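Local coordinates for protein vascular endothelial cadherin (Gallus gallus, PDB 3PPE) that mediates calcium-dependent, homophilic cell-cell adhesion between endothelial cells, this piece being the two outermost extracellular cadherin domains, EC1 and EC2, joined by a calcium-binding linker, at residues Ala140-Gln145 against Val180-Ala185; Asp96-Ala101 against Leu186-Glu191. One frame throughout, in Å; residues are numbered along the deposited sequence. Where two conformers were deposited one is given.

Contact 1 is a strand pairing inside the second cadherin domain, whereas contact 2, centred about 10 Å from it, is a surface contact of two loops across the junction between domains. Residues 140-145 and 180-185 are joined by backbone hydrogen bonds, with Ala182 and Asp184 buried; residues 96-101 and 186-191 meet through van der Waals packing, while several linker oxygens are spent on calcium. Both contacts reach the same calcium ion, through Asp184 in contact 1 and through the Asn98 side chain and the Asn100 carbonyl in contact 2. Because 186-191 directly follows 180-185, the strand runs out of its sheet into the loop that packs against the linker.

Contact 1 (Ala140-Gln145 against Val180-Ala185); sequences ATVTYQ and VKAKDA. With CA (calcium ion), chain D.
Lys181 pairs with Gln145 through two backbone hydrogen bonds, each 2.9 Å from N to O, with N-H...O angles of 153° and 158°. This fixes the antiparallel register of strands 175-184 and 142-148, the latter outermost in its sheet of the second domain's cadherin fold. Ala182 turns its methyl to the face that carries Val142 and Tyr144, where CB meets Val142 CG1 at 4.0 Å and Tyr144 CD2 at 4.2 Å; the Tyr144 hydroxyl reaches Ala128 N in strand 122-129, tying the two sheets together. At Lys183 the pairing is more bent. Its carbonyl O accepts both Thr143 N, from well above the carbonyl plane, and Thr143 OG1, in that plane at 2.6 Å. With chi1 of 69°, Thr143 OG1 lies between backbone N and carbonyl carbon, which directs it at the facing strand. A water donates to OG1 and Asp184 O and accepts from Lys183 NZ. Asp184 OD1 binds calcium at 2.6 Å, while OD2 accepts a hydrogen bond from Leu188 N. Ala185 CB ends the contact against Thr141 CB at 3.8 Å. The chemistry passes from regular strand pairing to metal ligation, implying that the sheet positions a carboxylate of the interdomain calcium site.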
# COMPACT_ATOMS: atom_id res chain seq x y z
N ALA A 140 -14.72 -3.12 -17.56
CA ALA A 140 -14.91 -3.94 -18.74
C ALA A 140 -16.39 -3.90 -19.15
O ALA A 140 -16.91 -4.82 -19.79
CB ALA A 140 -14.48 -5.34 -18.45
N THR A 141 -17.08 -2.84 -18.76
CA THR A 141 -18.46 -2.67 -19.14
C THR A 141 -18.47 -2.04 -20.54
O THR A 141 -17.99 -0.92 -20.71
CB THR A 141 -19.17 -1.70 -18.17
OG1 THR A 141 -19.20 -2.27 -16.86
CG2 THR A 141 -20.62 -1.49 -18.60
N VAL A 142 -19.06 -2.73 -21.52
CA VAL A 142 -18.99 -2.28 -22.92
C VAL A 142 -20.34 -1.65 -23.28
O VAL A 142 -21.38 -2.19 -22.93
CB VAL A 142 -18.71 -3.45 -23.87
CG1 VAL A 142 -18.60 -2.97 -25.35
CG2 VAL A 142 -17.43 -4.31 -23.44
N THR A 143 -20.31 -0.52 -23.99
CA THR A 143 -21.49 0.13 -24.54
C THR A 143 -21.26 0.35 -26.05
O THR A 143 -20.13 0.34 -26.51
CB THR A 143 -21.79 1.53 -23.85
OG1 THR A 143 -20.78 2.46 -24.21
CG2 THR A 143 -21.82 1.40 -22.35
N TYR A 144 -22.33 0.49 -26.83
CA TYR A 144 -22.23 0.50 -28.28
C TYR A 144 -23.01 1.69 -28.85
O TYR A 144 -24.05 2.04 -28.32
CB TYR A 144 -22.85 -0.79 -28.84
CG TYR A 144 -22.16 -2.07 -28.43
CD1 TYR A 144 -22.53 -2.74 -27.26
CD2 TYR A 144 -21.11 -2.59 -29.19
CE1 TYR A 144 -21.88 -3.94 -26.86
CE2 TYR A 144 -20.44 -3.82 -28.79
CZ TYR A 144 -20.85 -4.47 -27.66
OH TYR A 144 -20.23 -5.62 -27.26
N GLN A 145 -22.53 2.24 -29.97
CA GLN A 145 -23.19 3.32 -30.66
C GLN A 145 -23.05 3.05 -32.16
O GLN A 145 -22.03 2.54 -32.62
CB GLN A 145 -22.50 4.64 -30.22
CG GLN A 145 -22.99 5.94 -30.85
CD GLN A 145 -22.15 7.19 -30.40
OE1 GLN A 145 -21.09 7.08 -29.73
NE2 GLN A 145 -22.62 8.38 -30.81
N VAL A 180 -20.15 0.80 -36.38
CA VAL A 180 -20.45 0.73 -34.97
C VAL A 180 -19.17 1.09 -34.18
O VAL A 180 -18.05 0.90 -34.66
CB VAL A 180 -21.10 -0.66 -34.59
CG1 VAL A 180 -20.13 -1.82 -34.82
CG2 VAL A 180 -21.68 -0.67 -33.16
N LYS A 181 -19.34 1.64 -32.99
CA LYS A 181 -18.23 2.00 -32.15
C LYS A 181 -18.56 1.48 -30.75
O LYS A 181 -19.72 1.54 -30.29
CB LYS A 181 -18.07 3.53 -32.13
CG LYS A 181 -16.80 4.03 -31.37
CD LYS A 181 -16.55 5.53 -31.57
CE LYS A 181 -15.04 5.88 -31.34
NZ LYS A 181 -14.85 7.40 -31.22
N ALA A 182 -17.54 0.97 -30.07
CA ALA A 182 -17.70 0.50 -28.70
C ALA A 182 -16.85 1.32 -27.73
O ALA A 182 -15.87 1.94 -28.12
CB ALA A 182 -17.33 -0.98 -28.60
N LYS A 183 -17.25 1.32 -26.46
CA LYS A 183 -16.71 2.27 -25.49
C LYS A 183 -17.14 1.91 -24.07
O LYS A 183 -18.33 1.88 -23.76
CB LYS A 183 -17.16 3.69 -25.83
CG LYS A 183 -16.89 4.71 -24.73
CD LYS A 183 -17.11 6.13 -25.22
CE LYS A 183 -18.56 6.34 -25.63
NZ LYS A 183 -19.38 6.89 -24.50
N ASP A 184 -16.16 1.63 -23.22
CA ASP A 184 -16.43 1.18 -21.86
C ASP A 184 -17.02 2.30 -21.01
O ASP A 184 -16.92 3.48 -21.37
CB ASP A 184 -15.16 0.64 -21.20
CG ASP A 184 -14.21 1.75 -20.79
OD1 ASP A 184 -13.01 1.45 -20.57
OD2 ASP A 184 -14.65 2.91 -20.69
N ALA A 185 -17.64 1.93 -19.90
CA ALA A 185 -18.57 2.82 -19.20
C ALA A 185 -17.84 4.04 -18.64
O ALA A 185 -18.47 5.02 -18.24
CB ALA A 185 -19.30 2.08 -18.10
CA CA D . -11.85 -0.85 -20.12
O HOH W 1 -19.63 4.72 -22.47

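Contact 2 (Asp96-Ala101 against Leu186-Glu191). With CA (calcium ion), chain E; CA (calcium ion), chain D; CA (calcium ion), chain C.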
# COMPACT_ATOMS: atom_id res chain seq x y z
N ASP A 96 -6.61 -3.79 -10.84
CA ASP A 96 -6.88 -3.32 -12.19
C ASP A 96 -7.02 -1.81 -12.29
O ASP A 96 -7.75 -1.20 -11.52
CB ASP A 96 -8.21 -3.96 -12.66
CG ASP A 96 -8.45 -3.79 -14.15
OD1 ASP A 96 -9.58 -3.42 -14.53
OD2 ASP A 96 -7.52 -4.03 -14.95
N ILE A 97 -6.40 -1.20 -13.29
CA ILE A 97 -6.81 0.12 -13.70
C ILE A 97 -7.54 0.00 -15.04
O ILE A 97 -7.37 -0.98 -15.79
CB ILE A 97 -5.61 1.16 -13.78
CG1 ILE A 97 -4.64 0.88 -14.93
CG2 ILE A 97 -4.88 1.28 -12.37
CD1 ILE A 97 -3.78 2.13 -15.34
N ASN A 98 -8.36 1.00 -15.35
CA ASN A 98 -9.03 1.03 -16.64
C ASN A 98 -8.07 1.51 -17.74
O ASN A 98 -7.95 2.68 -18.01
CB ASN A 98 -10.30 1.90 -16.59
CG ASN A 98 -11.19 1.61 -17.79
OD1 ASN A 98 -11.32 0.45 -18.19
ND2 ASN A 98 -11.73 2.63 -18.40
N ASP A 99 -7.35 0.58 -18.35
CA ASP A 99 -6.37 0.96 -19.36
C ASP A 99 -6.57 0.28 -20.72
O ASP A 99 -5.72 0.35 -21.58
CB ASP A 99 -4.93 0.81 -18.83
CG ASP A 99 -4.58 -0.61 -18.38
OD1 ASP A 99 -5.46 -1.45 -18.03
OD2 ASP A 99 -3.34 -0.91 -18.35
N ASN A 100 -7.72 -0.39 -20.89
CA ASN A 100 -8.08 -1.00 -22.15
C ASN A 100 -9.45 -0.54 -22.63
O ASN A 100 -10.40 -0.37 -21.84
CB ASN A 100 -8.03 -2.55 -22.09
CG ASN A 100 -6.63 -3.08 -21.80
OD1 ASN A 100 -6.23 -3.18 -20.64
ND2 ASN A 100 -5.86 -3.38 -22.84
N ALA A 101 -9.55 -0.32 -23.93
CA ALA A 101 -10.85 0.01 -24.53
C ALA A 101 -11.46 -1.29 -25.10
O ALA A 101 -10.74 -2.28 -25.32
CB ALA A 101 -10.68 1.08 -25.62
N LEU A 186 -16.52 3.97 -18.60
CA LEU A 186 -15.70 5.07 -18.11
C LEU A 186 -15.22 5.95 -19.26
O LEU A 186 -14.58 6.98 -19.04
CB LEU A 186 -14.51 4.55 -17.31
CG LEU A 186 -14.82 4.01 -15.91
CD1 LEU A 186 -15.42 2.61 -16.00
CD2 LEU A 186 -13.57 4.01 -15.04
N GLY A 187 -15.51 5.53 -20.48
CA GLY A 187 -15.42 6.42 -21.63
C GLY A 187 -14.28 6.05 -22.55
O GLY A 187 -14.01 6.75 -23.53
N LEU A 188 -13.60 4.96 -22.24
CA LEU A 188 -12.38 4.58 -22.95
C LEU A 188 -12.69 4.07 -24.35
O LEU A 188 -13.31 3.02 -24.51
CB LEU A 188 -11.60 3.52 -22.16
CG LEU A 188 -10.10 3.76 -22.01
CD1 LEU A 188 -9.82 5.17 -21.51
CD2 LEU A 188 -9.49 2.72 -21.08
N THR A 189 -12.26 4.82 -25.36
CA THR A 189 -12.18 4.30 -26.72
C THR A 189 -11.02 4.93 -27.49
O THR A 189 -10.16 5.59 -26.90
CB THR A 189 -13.49 4.54 -27.49
OG1 THR A 189 -13.42 3.88 -28.77
CG2 THR A 189 -13.71 6.03 -27.70
N GLY A 190 -11.01 4.72 -28.80
CA GLY A 190 -11.19 3.40 -29.37
C GLY A 190 -10.71 3.44 -30.80
O GLY A 190 -11.27 4.17 -31.63
N GLU A 191 -9.68 2.67 -31.10
CA GLU A 191 -9.65 1.85 -32.31
C GLU A 191 -8.60 0.78 -32.03
O GLU A 191 -7.40 1.04 -32.10
CB GLU A 191 -9.33 2.58 -33.61
CG GLU A 191 -10.43 3.51 -34.09
CD GLU A 191 -10.40 4.86 -33.40
OE1 GLU A 191 -9.49 5.08 -32.58
OE2 GLU A 191 -11.28 5.70 -33.69
CA CA E . -6.40 -2.98 -16.71
CA CA D . -11.85 -0.85 -20.12
CA CA C . -2.63 -3.12 -18.13
O HOH W 2 -2.97 -3.02 -20.57
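The flat amide of Asn98 is held between two leucines: Leu188 CD2 lies over one face, 3.5 Å from ND2, and Leu186 CB comes from the other side, 3.6 Å from the same ND2. Residues 96-100, Asp-Ile-Asn-Asp-Asn, form the calcium-binding linker between cadherin domains, with Asn98 centring an inverse gamma turn. The Asn98 amide's polar atoms are used elsewhere, OD1 binding calcium at 2.4 Å and ND2 probably hydrogen-bonding to Asp184 OD1. With chi1 at -164°, CG stands anti to the backbone N, which carries the amide toward the second domain. The Asp99 carboxylate bridges two further calcium ions, OD1 on one and OD2 on the other; Asp96 OD2 and Ile97 O join OD1 on the former, a site completed by Glu11, Glu64 and Asp132. Leu188 CD2 also touches backbone oxygens, Asn98 O at 3.4 Å and Asn100 O at 3.3 Å, the latter itself a calcium ligand. An alanine in place of Leu188 would remove CD2 and is likely to leave one face of the Asn98 amide uncovered and a gap against the linker carbonyls. Farther along, Ala101 CB rests on the loop backbone, 3.5 Å from Leu188 O and 3.7 Å from Thr189 CA.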